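Long-range contacts in transferrin binding protein B (Actinobacillus suis, PDB 3PQU), which probably captures host transferrin at the outer-membrane surface as the lipoprotein part of a bacterial iron-acquisition receptor: residues P49-A54 / V182-E187; N208-H213 / K225-S230; E39-V44 / I153-T158; T340-T345 / G546-H551. All blocks are in the same frame, centred on the assembly; numbering follows the deposited sequence. Where two conformers were deposited one is given.

Interaction 1. Residues P49-A54 / V182-E187; sequences PRRNRA and VKTSYE
Arg51 and Val182 meet first at the root of the arginine: Arg51 CB lies 3.9 Å from Val182 CG1. From there the chain continues through CG, set anti to its own backbone nitrogen (chi1 -169°), and stays extended through chi2, which brings CD to the methyl of Thr184. The bend at chi3 (62°) then lays NE and CZ against the same methyl, the two side chains crossing at about a right angle. Arg51 CD and Arg51 NE are each 3.5 Å from Thr184 CG2, and Arg51 CZ follows at 3.9 Å. Thr184 CG2 sits over one face of the guanidinium; Arg53 CG lies against the opposite face, toward its rim. The charged tip is spent elsewhere: NH2 bonds to Asn199 OD1 and NH1 to the carbonyl of Asp67, two partners that would fix the rotation of the flat group.

At the other end of the contact Val182 uses its second branch. Its CG2 is 3.7 Å from Pro49 O and 4.1 Å from Pro49 CB, a purely van der Waals approach, since no hydrogen bond joins the two segments directly. Strand 69-70 helps to bridge them: Asp70 pairs with Val182 through the backbone and receives Arg50 N on its side chain.

At Lys183 the strand ends and a type I turn begins, running to Tyr186 and closed by the bond from Tyr186 N to Lys183 O (3.0 Å). The contact thus packs a handle-domain loop against the end of a barrel strand, a handle-to-barrel junction within the N-lobe of TbpB.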
loop_
_atom_site.group_PDB
_atom_site.type_symbol
_atom_site.label_atom_id
_atom_site.label_comp_id
_atom_site.label_asym_id
_atom_site.label_seq_id
_atom_site.Cartn_x
_atom_site.Cartn_y
_atom_site.Cartn_z
ATOM N N PRO A 49 -23.179 -0.546 -10.949
ATOM C CA PRO A 49 -23.927 0.049 -12.077
ATOM C C PRO A 49 -25.438 -0.154 -11.979
ATOM O O PRO A 49 -25.900 -1.206 -11.503
ATOM C CB PRO A 49 -23.370 -0.694 -13.308
ATOM C CG PRO A 49 -21.974 -1.088 -12.906
ATOM C CD PRO A 49 -22.119 -1.462 -11.425
ATOM N N ARG A 50 -26.184 0.864 -12.421
ATOM C CA ARG A 50 -27.652 0.931 -12.340
ATOM C C ARG A 50 -28.115 1.488 -13.671
ATOM O O ARG A 50 -27.599 2.501 -14.115
ATOM C CB ARG A 50 -28.071 1.912 -11.227
ATOM C CG ARG A 50 -27.999 1.364 -9.791
ATOM C CD ARG A 50 -27.566 2.423 -8.781
ATOM N NE ARG A 50 -28.485 3.560 -8.634
ATOM C CZ ARG A 50 -29.570 3.554 -7.865
ATOM N NH1 ARG A 50 -29.915 2.465 -7.178
ATOM N NH2 ARG A 50 -30.332 4.631 -7.795
ATOM N N ARG A 51 -29.089 0.850 -14.309
ATOM C CA ARG A 51 -29.548 1.336 -15.621
ATOM C C ARG A 51 -30.374 2.612 -15.485
ATOM O O ARG A 51 -31.167 2.736 -14.564
ATOM C CB ARG A 51 -30.367 0.276 -16.353
ATOM C CG ARG A 51 -30.646 0.631 -17.821
ATOM C CD ARG A 51 -31.252 -0.549 -18.544
ATOM N NE ARG A 51 -32.543 -0.950 -17.978
ATOM C CZ ARG A 51 -33.710 -0.468 -18.396
ATOM N NH1 ARG A 51 -33.735 0.443 -19.357
ATOM N NH2 ARG A 51 -34.844 -0.875 -17.845
ATOM N N ASN A 52 -30.165 3.571 -16.380
ATOM C CA ASN A 52 -31.027 4.742 -16.429
ATOM C C ASN A 52 -32.293 4.330 -17.151
ATOM O O ASN A 52 -32.267 4.043 -18.356
ATOM C CB ASN A 52 -30.365 5.902 -17.188
ATOM C CG ASN A 52 -31.216 7.168 -17.164
ATOM O OD1 ASN A 52 -32.311 7.174 -16.587
ATOM N ND2 ASN A 52 -30.723 8.244 -17.793
ATOM N N ARG A 53 -33.401 4.326 -16.425
ATOM C CA ARG A 53 -34.694 3.943 -16.990
ATOM C C ARG A 53 -35.536 5.100 -17.562
ATOM O O ARG A 53 -36.658 4.882 -18.041
ATOM C CB ARG A 53 -35.467 3.140 -15.935
ATOM C CG ARG A 53 -34.657 1.888 -15.506
ATOM C CD ARG A 53 -35.088 1.337 -14.157
ATOM N NE ARG A 53 -36.517 1.061 -14.150
ATOM C CZ ARG A 53 -37.193 0.631 -13.093
ATOM N NH1 ARG A 53 -36.569 0.411 -11.941
ATOM N NH2 ARG A 53 -38.499 0.425 -13.194
ATOM N N ALA A 54 -34.994 6.319 -17.530
ATOM C CA ALA A 54 -35.739 7.510 -17.985
ATOM C C ALA A 54 -36.085 7.409 -19.469
ATOM O O ALA A 54 -35.382 6.745 -20.242
ATOM C CB ALA A 54 -34.952 8.783 -17.704
ATOM N N VAL A 182 -24.135 -3.604 -16.620
ATOM C CA VAL A 182 -25.555 -3.805 -16.867
ATOM C C VAL A 182 -25.852 -3.876 -18.363
ATOM O O VAL A 182 -25.338 -3.071 -19.128
ATOM C CB VAL A 182 -26.379 -2.679 -16.203
ATOM C CG1 VAL A 182 -27.765 -2.544 -16.860
ATOM C CG2 VAL A 182 -26.506 -2.925 -14.678
ATOM N N LYS A 183 -26.649 -4.864 -18.772
ATOM C CA LYS A 183 -27.177 -4.953 -20.145
ATOM C C LYS A 183 -28.556 -5.591 -20.092
ATOM O O LYS A 183 -28.718 -6.668 -19.523
ATOM C CB LYS A 183 -26.304 -5.879 -21.020
ATOM C CG LYS A 183 -24.999 -5.296 -21.465
ATOM C CD LYS A 183 -24.152 -6.345 -22.152
ATOM C CE LYS A 183 -22.757 -5.818 -22.472
ATOM N NZ LYS A 183 -21.983 -6.763 -23.355
ATOM N N THR A 184 -29.543 -4.973 -20.715
ATOM C CA THR A 184 -30.879 -5.558 -20.713
ATOM C C THR A 184 -30.888 -6.919 -21.437
ATOM O O THR A 184 -31.781 -7.738 -21.228
ATOM C CB THR A 184 -31.917 -4.614 -21.358
ATOM O OG1 THR A 184 -31.456 -4.231 -22.656
ATOM C CG2 THR A 184 -32.120 -3.365 -20.503
ATOM N N SER A 185 -29.893 -7.164 -22.284
ATOM C CA SER A 185 -29.808 -8.452 -22.971
ATOM C C SER A 185 -29.325 -9.606 -22.070
ATOM O O SER A 185 -29.449 -10.770 -22.443
ATOM C CB SER A 185 -28.905 -8.354 -24.210
ATOM O OG SER A 185 -27.607 -7.914 -23.847
ATOM N N TYR A 186 -28.764 -9.296 -20.901
ATOM C CA TYR A 186 -28.285 -10.349 -20.006
ATOM C C TYR A 186 -29.406 -11.274 -19.584
ATOM O O TYR A 186 -30.479 -10.822 -19.176
ATOM C CB TYR A 186 -27.632 -9.760 -18.755
ATOM C CG TYR A 186 -26.197 -9.317 -18.945
ATOM C CD1 TYR A 186 -25.337 -9.996 -19.804
ATOM C CD2 TYR A 186 -25.695 -8.242 -18.231
ATOM C CE1 TYR A 186 -24.006 -9.602 -19.939
ATOM C CE2 TYR A 186 -24.377 -7.833 -18.379
ATOM C CZ TYR A 186 -23.554 -8.500 -19.223
ATOM O OH TYR A 186 -22.270 -8.051 -19.329
ATOM N N GLU A 187 -29.168 -12.574 -19.690
ATOM C CA GLU A 187 -30.083 -13.553 -19.113
ATOM C C GLU A 187 -29.292 -14.452 -18.154
ATOM O O GLU A 187 -28.943 -15.577 -18.500
ATOM C CB GLU A 187 -30.749 -14.373 -20.218
ATOM C CG GLU A 187 -31.646 -13.553 -21.154
ATOM C CD GLU A 187 -32.907 -13.019 -20.465
ATOM O OE1 GLU A 187 -33.223 -13.453 -19.334
ATOM O OE2 GLU A 187 -33.592 -12.158 -21.061
#

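Interaction 2. Residues N208-H213 / K225-S230; sequences NVNRDH and KGVAHS
Asn210 and the 225-230 segment are joined by two hydrogen bonds, one from backbone and one from side chain. Ala228 N gives the shorter, 2.8 Å to Asn210 O. The amide of Asn210 gives the straighter: ND2 reaches Gly226 O at 3.0 Å with an N-H...O angle of 167°, and the acceptor lies almost exactly in the amide plane.

The same ND2 also donates to His213 O (2.9 Å). OD1 accepts from His213 N at 3.2 Å, an Asx motif, and the bonds at OD1 and ND2 together would fix the amide's rotation about chi2. Chi1 of 171° swings CG away from the backbone nitrogen and toward these partners.

Outside the polar core, Val227 places CG2 3.6 Å from His213 O. Val209 packs on the other flank, with CG2 3.8 Å from Ala228 CA and CG1 3.7 Å from His229 NE2, approaching the imidazole obliquely. That nitrogen is hydrogen-bonded to Asp207 OD2, and Trp176 and Phe178 meet the ring edge to face.

With its hydrogens and oxygen engaged, the buried Asn210 amide probably helps to hold the turn against 225-230, together with Arg211, which is paired with Asp113.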
loop_
_atom_site.group_PDB
_atom_site.type_symbol
_atom_site.label_atom_id
_atom_site.label_comp_id
_atom_site.label_asym_id
_atom_site.label_seq_id
_atom_site.Cartn_x
_atom_site.Cartn_y
_atom_site.Cartn_z
ATOM N N ASN A 208 -27.463 -15.881 -5.371
ATOM C CA ASN A 208 -28.188 -16.802 -4.503
ATOM C C ASN A 208 -27.251 -17.829 -3.854
ATOM O O ASN A 208 -27.194 -18.975 -4.269
ATOM C CB ASN A 208 -29.299 -17.502 -5.295
ATOM C CG ASN A 208 -30.389 -16.537 -5.757
ATOM O OD1 ASN A 208 -30.556 -15.445 -5.200
ATOM N ND2 ASN A 208 -31.135 -16.942 -6.778
ATOM N N VAL A 209 -26.504 -17.402 -2.849
ATOM C CA VAL A 209 -25.522 -18.271 -2.218
ATOM C C VAL A 209 -25.882 -18.477 -0.749
ATOM O O VAL A 209 -26.785 -17.824 -0.239
ATOM C CB VAL A 209 -24.136 -17.655 -2.323
ATOM C CG1 VAL A 209 -23.726 -17.577 -3.790
ATOM C CG2 VAL A 209 -24.146 -16.271 -1.686
ATOM N N ASN A 210 -25.192 -19.398 -0.081
ATOM C CA ASN A 210 -25.379 -19.613 1.361
ATOM C C ASN A 210 -24.818 -18.455 2.194
ATOM O O ASN A 210 -23.605 -18.205 2.193
ATOM C CB ASN A 210 -24.708 -20.929 1.793
ATOM C CG ASN A 210 -24.669 -21.103 3.315
ATOM O OD1 ASN A 210 -25.640 -20.812 4.014
ATOM N ND2 ASN A 210 -23.537 -21.585 3.828
ATOM N N ARG A 211 -25.688 -17.763 2.920
ATOM C CA ARG A 211 -25.250 -16.636 3.741
ATOM C C ARG A 211 -25.307 -16.842 5.256
ATOM O O ARG A 211 -24.653 -16.110 6.008
ATOM C CB ARG A 211 -26.034 -15.380 3.352
ATOM C CG ARG A 211 -25.919 -15.093 1.868
ATOM C CD ARG A 211 -26.319 -13.708 1.496
ATOM N NE ARG A 211 -26.336 -13.556 0.044
ATOM C CZ ARG A 211 -25.364 -12.998 -0.666
ATOM N NH1 ARG A 211 -24.277 -12.525 -0.059
ATOM N NH2 ARG A 211 -25.486 -12.920 -1.988
ATOM N N ASP A 212 -26.061 -17.830 5.718
ATOM C CA ASP A 212 -26.318 -17.904 7.152
ATOM C C ASP A 212 -26.090 -19.258 7.837
ATOM O O ASP A 212 -26.455 -19.432 8.987
ATOM C CB ASP A 212 -27.719 -17.378 7.461
ATOM C CG ASP A 212 -28.753 -17.897 6.504
ATOM O OD1 ASP A 212 -28.636 -19.070 6.080
ATOM O OD2 ASP A 212 -29.683 -17.129 6.177
ATOM N N HIS A 213 -25.485 -20.208 7.143
ATOM C CA HIS A 213 -25.167 -21.491 7.765
ATOM C C HIS A 213 -23.668 -21.699 7.760
ATOM O O HIS A 213 -23.057 -21.699 6.694
ATOM C CB HIS A 213 -25.849 -22.631 7.014
ATOM C CG HIS A 213 -27.341 -22.534 7.009
ATOM N ND1 HIS A 213 -28.096 -22.629 8.159
ATOM C CD2 HIS A 213 -28.218 -22.353 5.994
ATOM C CE1 HIS A 213 -29.376 -22.503 7.853
ATOM N NE2 HIS A 213 -29.476 -22.340 6.546
ATOM N N LYS A 225 -20.554 -26.975 3.107
ATOM C CA LYS A 225 -19.147 -27.000 2.706
ATOM C C LYS A 225 -18.516 -25.617 2.684
ATOM O O LYS A 225 -17.301 -25.493 2.814
ATOM C CB LYS A 225 -18.978 -27.641 1.324
ATOM C CG LYS A 225 -19.697 -28.984 1.142
ATOM C CD LYS A 225 -18.893 -30.145 1.693
ATOM C CE LYS A 225 -19.655 -31.467 1.566
ATOM N NZ LYS A 225 -19.813 -31.931 0.156
ATOM N N GLY A 226 -19.327 -24.581 2.491
ATOM C CA GLY A 226 -18.784 -23.237 2.344
ATOM C C GLY A 226 -19.802 -22.119 2.504
ATOM O O GLY A 226 -21.021 -22.336 2.399
ATOM N N VAL A 227 -19.297 -20.916 2.763
ATOM C CA VAL A 227 -20.135 -19.726 2.906
ATOM C C VAL A 227 -19.923 -18.725 1.745
ATOM O O VAL A 227 -18.781 -18.423 1.363
ATOM C CB VAL A 227 -19.865 -19.011 4.256
ATOM C CG1 VAL A 227 -20.664 -17.704 4.333
ATOM C CG2 VAL A 227 -20.232 -19.917 5.438
ATOM N N ALA A 228 -21.026 -18.228 1.187
ATOM C CA ALA A 228 -20.994 -17.171 0.176
ATOM C C ALA A 228 -19.878 -17.347 -0.851
ATOM O O ALA A 228 -19.793 -18.371 -1.512
ATOM C CB ALA A 228 -20.891 -15.777 0.836
ATOM N N HIS A 229 -19.040 -16.322 -0.985
ATOM C CA HIS A 229 -17.965 -16.337 -1.967
ATOM C C HIS A 229 -16.615 -16.419 -1.258
ATOM O O HIS A 229 -16.140 -15.448 -0.645
ATOM C CB HIS A 229 -18.039 -15.101 -2.870
ATOM C CG HIS A 229 -19.389 -14.897 -3.485
ATOM N ND1 HIS A 229 -20.355 -14.089 -2.917
ATOM C CD2 HIS A 229 -19.943 -15.422 -4.605
ATOM C CE1 HIS A 229 -21.449 -14.128 -3.663
ATOM N NE2 HIS A 229 -21.227 -14.933 -4.688
ATOM N N SER A 230 -15.997 -17.590 -1.351
ATOM C CA SER A 230 -14.779 -17.849 -0.595
ATOM C C SER A 230 -13.556 -17.834 -1.503
ATOM O O SER A 230 -13.631 -18.120 -2.705
ATOM C CB SER A 230 -14.888 -19.188 0.158
ATOM O OG SER A 230 -15.049 -20.256 -0.759
#

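Interaction 3. Residues E39-V44 / I153-T158; sequences EPTLGV and IYYLGT
Tyr154 marks the edge of the contact, its CA lying 3.2 Å from Val44 O in a CA-H...O approach. Here strand 150-157 runs antiparallel to strand 43-47 in the five-stranded handle sheet of the N-lobe, and the pairing is read from three backbone hydrogen bonds.

Tyr155 comes next and forms the hydrogen-bonded pair with Val44: Tyr155 N donates to Val44 O (2.9 Å), and Val44 N returns a bond to Tyr155 O (3.0 Å). Its side chain carries most of the packing. With chi1 at 80°, CG stands between the backbone nitrogen and the carbonyl carbon, and the ring is laid back across the neighbouring strand instead of standing out from the sheet. Gly43 CA sits over one ring face in a CH-pi contact, 4.3 Å from the ring centroid and 25° off the normal. Val44 N lies over the ring centre, so the backbone of 43-44 covers this face, while Val44 CG2 touches Tyr155 CE2 at 3.6 Å. Beyond this sheet the ring meets Ala308 and Lys310 of barrel strand 306-312, so the tyrosine is shared between handle and barrel.

Leu156 faces Gly43 as the non-hydrogen-bonded pair and points to the opposite side of the sheet from Tyr155. The alpha carbons of this pair are just 4.0 Å apart, and Leu156 CD1 fits against the glycine backbone. Gly157 closes the pairing: its N donates to Leu42 O at 2.9 Å.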
loop_
_atom_site.group_PDB
_atom_site.type_symbol
_atom_site.label_atom_id
_atom_site.label_comp_id
_atom_site.label_asym_id
_atom_site.label_seq_id
_atom_site.Cartn_x
_atom_site.Cartn_y
_atom_site.Cartn_z
ATOM N N GLU A 39 -1.221 0.153 -11.112
ATOM C CA GLU A 39 -0.538 0.987 -10.106
ATOM C C GLU A 39 -1.008 0.602 -8.699
ATOM O O GLU A 39 -2.181 0.334 -8.499
ATOM C CB GLU A 39 -0.822 2.485 -10.338
ATOM C CG GLU A 39 -0.103 3.110 -11.539
ATOM C CD GLU A 39 1.390 3.298 -11.313
ATOM O OE1 GLU A 39 2.101 3.601 -12.296
ATOM O OE2 GLU A 39 1.856 3.152 -10.157
ATOM N N PRO A 40 -0.093 0.595 -7.715
ATOM C CA PRO A 40 -0.472 0.171 -6.367
ATOM C C PRO A 40 -1.175 1.279 -5.586
ATOM O O PRO A 40 -0.814 2.448 -5.719
ATOM C CB PRO A 40 0.874 -0.156 -5.726
ATOM C CG PRO A 40 1.847 0.729 -6.474
ATOM C CD PRO A 40 1.371 0.704 -7.873
ATOM N N THR A 41 -2.178 0.916 -4.791
ATOM C CA THR A 41 -2.839 1.887 -3.915
ATOM C C THR A 41 -3.239 1.202 -2.616
ATOM O O THR A 41 -3.268 -0.029 -2.543
ATOM C CB THR A 41 -4.117 2.485 -4.557
ATOM O OG1 THR A 41 -4.987 1.419 -4.934
ATOM C CG2 THR A 41 -3.771 3.323 -5.795
ATOM N N LEU A 42 -3.578 1.988 -1.595
ATOM C CA LEU A 42 -4.032 1.388 -0.346
ATOM C C LEU A 42 -5.333 0.632 -0.539
ATOM O O LEU A 42 -5.537 -0.434 0.050
ATOM C CB LEU A 42 -4.214 2.446 0.732
ATOM C CG LEU A 42 -2.898 3.028 1.237
ATOM C CD1 LEU A 42 -3.187 4.219 2.151
ATOM C CD2 LEU A 42 -2.083 1.964 1.952
ATOM N N GLY A 43 -6.222 1.203 -1.350
ATOM C CA GLY A 43 -7.439 0.505 -1.738
ATOM C C GLY A 43 -7.997 0.915 -3.088
ATOM O O GLY A 43 -7.477 1.836 -3.735
ATOM N N VAL A 44 -9.081 0.255 -3.494
ATOM C CA VAL A 44 -9.788 0.557 -4.754
ATOM C C VAL A 44 -11.314 0.366 -4.552
ATOM O O VAL A 44 -11.722 -0.541 -3.832
ATOM C CB VAL A 44 -9.329 -0.404 -5.880
ATOM C CG1 VAL A 44 -10.055 -0.080 -7.176
ATOM C CG2 VAL A 44 -7.769 -0.383 -6.073
ATOM N N ILE A 153 -18.421 -1.650 -4.592
ATOM C CA ILE A 153 -17.579 -2.820 -4.333
ATOM C C ILE A 153 -16.195 -2.247 -4.046
ATOM O O ILE A 153 -15.771 -1.313 -4.718
ATOM C CB ILE A 153 -17.514 -3.719 -5.558
ATOM C CG1 ILE A 153 -18.945 -4.125 -6.011
ATOM C CG2 ILE A 153 -16.623 -4.936 -5.288
ATOM C CD1 ILE A 153 -19.811 -4.829 -4.932
ATOM N N TYR A 154 -15.482 -2.769 -3.057
ATOM C CA TYR A 154 -14.193 -2.168 -2.735
ATOM C C TYR A 154 -13.271 -3.123 -1.993
ATOM O O TYR A 154 -13.702 -4.164 -1.494
ATOM C CB TYR A 154 -14.400 -0.912 -1.874
ATOM C CG TYR A 154 -14.642 -1.255 -0.403
ATOM C CD1 TYR A 154 -13.617 -1.134 0.548
ATOM C CD2 TYR A 154 -15.861 -1.750 0.020
ATOM C CE1 TYR A 154 -13.832 -1.466 1.890
ATOM C CE2 TYR A 154 -16.087 -2.089 1.362
ATOM C CZ TYR A 154 -15.063 -1.951 2.279
ATOM O OH TYR A 154 -15.280 -2.281 3.592
ATOM N N TYR A 155 -12.005 -2.734 -1.904
ATOM C CA TYR A 155 -11.135 -3.240 -0.856
ATOM C C TYR A 155 -10.303 -2.082 -0.331
ATOM O O TYR A 155 -10.038 -1.112 -1.044
ATOM C CB TYR A 155 -10.229 -4.415 -1.349
ATOM C CG TYR A 155 -8.986 -3.995 -2.133
ATOM C CD1 TYR A 155 -7.797 -3.679 -1.477
ATOM C CD2 TYR A 155 -9.001 -3.929 -3.527
ATOM C CE1 TYR A 155 -6.652 -3.297 -2.197
ATOM C CE2 TYR A 155 -7.871 -3.542 -4.250
ATOM C CZ TYR A 155 -6.695 -3.226 -3.574
ATOM O OH TYR A 155 -5.558 -2.856 -4.278
ATOM N N LEU A 156 -9.883 -2.182 0.920
ATOM C CA LEU A 156 -9.017 -1.165 1.496
ATOM C C LEU A 156 -8.117 -1.801 2.541
ATOM O O LEU A 156 -8.590 -2.517 3.417
ATOM C CB LEU A 156 -9.861 -0.074 2.159
ATOM C CG LEU A 156 -9.099 1.035 2.866
ATOM C CD1 LEU A 156 -8.232 1.794 1.859
ATOM C CD2 LEU A 156 -10.073 1.974 3.554
ATOM N N GLY A 157 -6.823 -1.536 2.454
ATOM C CA GLY A 157 -5.890 -2.110 3.395
ATOM C C GLY A 157 -5.094 -1.040 4.100
ATOM O O GLY A 157 -5.037 0.109 3.655
ATOM N N THR A 158 -4.482 -1.421 5.216
ATOM C CA THR A 158 -3.641 -0.508 5.960
ATOM C C THR A 158 -2.319 -1.192 6.267
ATOM O O THR A 158 -2.236 -2.419 6.291
ATOM C CB THR A 158 -4.338 -0.030 7.259
ATOM O OG1 THR A 158 -3.531 0.966 7.911
ATOM C CG2 THR A 158 -4.545 -1.195 8.203
#

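Interaction 4. Residues T340-T345 / G546-H551; sequences TKIDLT and GGQFHH
Ile342 pushes its CD1 methyl into the angle between Gln548 and His550, two alternate residues on the same side of strand 544-551. The methyl is 3.5 Å from Gln548 CG and 3.7 Å from His550 CD2, and it also comes within 3.7 Å of the backbone oxygen Phe549 O. Its reach follows from an extended chain: CG1 is anti to the carbonyl carbon and chi2 is -177°, which sends CD1 straight on to the other strand. The shorter branch supports the contact on the histidine side, CG2 lying 4.1 Å from His550 CB. The imidazole meets CD1 obliquely.

Thr340, two residues earlier and on the same side of its strand, takes the far end of the glutamine. The two side chains cross at about a right angle. Thr340 CG2 lies 3.6 Å from Gln548 OE1, and Thr340 OG1 is 3.5 Å from that oxygen without being hydrogen-bonded to it. Gln548 is bent at chi2 (-124°), which turns its amide toward Thr340 while CB and CG stay under Ile342.

No hydrogen bond crosses between the segments. The strand axes are 8.6 Å apart at closest and 28° from parallel, too far for backbone pairing. Ala349 of strand 349-351 touches Thr340, Ile342 and His550, adding a further methyl to the packing. Side-chain packing between two separate sheets is the result, joining the C-lobe handle to the outer surface of its beta barrel.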
loop_
_atom_site.group_PDB
_atom_site.type_symbol
_atom_site.label_atom_id
_atom_site.label_comp_id
_atom_site.label_asym_id
_atom_site.label_seq_id
_atom_site.Cartn_x
_atom_site.Cartn_y
_atom_site.Cartn_z
ATOM N N THR A 340 10.493 5.453 6.787
ATOM C CA THR A 340 10.361 6.055 8.111
ATOM C C THR A 340 10.328 7.576 8.028
ATOM O O THR A 340 10.969 8.182 7.169
ATOM C CB THR A 340 11.568 5.696 9.020
ATOM O OG1 THR A 340 11.688 4.273 9.151
ATOM C CG2 THR A 340 11.404 6.316 10.399
ATOM N N LYS A 341 9.572 8.179 8.933
ATOM C CA LYS A 341 9.537 9.621 9.077
ATOM C C LYS A 341 9.957 9.940 10.506
ATOM O O LYS A 341 9.417 9.378 11.464
ATOM C CB LYS A 341 8.128 10.156 8.810
ATOM C CG LYS A 341 8.027 11.680 8.774
ATOM C CD LYS A 341 6.599 12.145 8.475
ATOM C CE LYS A 341 5.610 11.671 9.540
ATOM N NZ LYS A 341 4.222 12.179 9.309
ATOM N N ILE A 342 10.939 10.823 10.645
ATOM C CA ILE A 342 11.362 11.291 11.957
ATOM C C ILE A 342 10.932 12.728 12.191
ATOM O O ILE A 342 11.290 13.626 11.423
ATOM C CB ILE A 342 12.879 11.211 12.118
ATOM C CG1 ILE A 342 13.319 9.752 12.209
ATOM C CG2 ILE A 342 13.324 11.982 13.361
ATOM C CD1 ILE A 342 14.801 9.584 12.433
ATOM N N ASP A 343 10.186 12.952 13.269
ATOM C CA ASP A 343 9.701 14.294 13.564
ATOM C C ASP A 343 10.785 15.158 14.193
ATOM O O ASP A 343 11.453 14.742 15.140
ATOM C CB ASP A 343 8.470 14.269 14.469
ATOM C CG ASP A 343 7.878 15.657 14.670
ATOM O OD1 ASP A 343 6.834 15.958 14.050
ATOM O OD2 ASP A 343 8.473 16.459 15.423
ATOM N N LEU A 344 10.945 16.370 13.677
ATOM C CA LEU A 344 12.035 17.233 14.122
ATOM C C LEU A 344 11.693 18.098 15.341
ATOM O O LEU A 344 12.431 19.032 15.676
ATOM C CB LEU A 344 12.545 18.098 12.965
ATOM C CG LEU A 344 13.310 17.344 11.879
ATOM C CD1 LEU A 344 13.899 18.309 10.861
ATOM C CD2 LEU A 344 14.397 16.485 12.509
ATOM N N THR A 345 10.587 17.779 16.006
ATOM C CA THR A 345 10.192 18.504 17.211
ATOM C C THR A 345 10.040 17.547 18.384
ATOM O O THR A 345 10.283 17.908 19.534
ATOM C CB THR A 345 8.870 19.263 17.017
ATOM O OG1 THR A 345 8.680 19.551 15.627
ATOM C CG2 THR A 345 8.881 20.564 17.813
ATOM N N GLY A 546 21.897 2.836 4.444
ATOM C CA GLY A 546 21.264 4.019 4.986
ATOM C C GLY A 546 20.722 3.698 6.354
ATOM O O GLY A 546 20.567 2.534 6.700
ATOM N N GLY A 547 20.435 4.726 7.139
ATOM C CA GLY A 547 19.936 4.513 8.480
ATOM C C GLY A 547 19.480 5.800 9.120
ATOM O O GLY A 547 19.586 6.877 8.529
ATOM N N GLN A 548 18.967 5.689 10.336
ATOM C CA GLN A 548 18.475 6.854 11.046
ATOM C C GLN A 548 18.716 6.702 12.535
ATOM O O GLN A 548 18.913 5.595 13.045
ATOM C CB GLN A 548 16.972 7.016 10.823
ATOM C CG GLN A 548 16.154 6.436 11.969
ATOM C CD GLN A 548 15.162 5.400 11.511
ATOM O OE1 GLN A 548 14.871 5.286 10.318
ATOM N NE2 GLN A 548 14.629 4.635 12.459
ATOM N N PHE A 549 18.689 7.826 13.233
ATOM C CA PHE A 549 18.627 7.808 14.682
ATOM C C PHE A 549 17.963 9.078 15.185
ATOM O O PHE A 549 17.865 10.076 14.465
ATOM C CB PHE A 549 20.008 7.593 15.303
ATOM C CG PHE A 549 21.033 8.612 14.897
ATOM C CD1 PHE A 549 21.195 9.780 15.624
ATOM C CD2 PHE A 549 21.858 8.390 13.807
ATOM C CE1 PHE A 549 22.155 10.719 15.263
ATOM C CE2 PHE A 549 22.818 9.326 13.438
ATOM C CZ PHE A 549 22.967 10.492 14.170
ATOM N N HIS A 550 17.473 9.020 16.413
ATOM C CA HIS A 550 16.783 10.153 16.995
ATOM C C HIS A 550 16.774 10.016 18.505
ATOM O O HIS A 550 16.745 8.906 19.039
ATOM C CB HIS A 550 15.354 10.248 16.456
ATOM C CG HIS A 550 14.551 8.999 16.648
ATOM N ND1 HIS A 550 13.740 8.608 17.660
ATOM C CD2 HIS A 550 14.522 7.985 15.718
ATOM C CE1 HIS A 550 13.248 7.370 17.326
ATOM N NE2 HIS A 550 13.731 7.017 16.150
ATOM N N HIS A 551 16.821 11.147 19.193
ATOM C CA HIS A 551 16.752 11.129 20.642
ATOM C C HIS A 551 16.148 12.412 21.183
ATOM O O HIS A 551 16.405 13.503 20.674
ATOM C CB HIS A 551 18.128 10.887 21.247
ATOM C CG HIS A 551 18.088 10.543 22.700
ATOM N ND1 HIS A 551 17.647 9.321 23.163
ATOM C CD2 HIS A 551 18.432 11.257 23.799
ATOM C CE1 HIS A 551 17.721 9.299 24.480
ATOM N NE2 HIS A 551 18.195 10.462 24.891
#

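How the interactions relate
From the N terminus, segment 39-44 opens interaction 3 and 49-54 opens interaction 1 shortly after. The chain then returns in the same order, 153-158 before 182-187, so these two contacts cross. Interaction 3 pairs two neighbouring inner strands of the N-lobe handle sheet, whereas interaction 1 ties the handle to the barrel; their nearest atoms are about 7 Å apart. Interaction 2 follows in series and closes a short local loop leading into strand 229-236, the sheet neighbour of strand 170-183 used by interaction 1. Interaction 4 spans the longest gap, 201 residues, and ties C-lobe handle to barrel. Its centre lies about 55 Å from that of interaction 1, on the opposite side of the chain's centre.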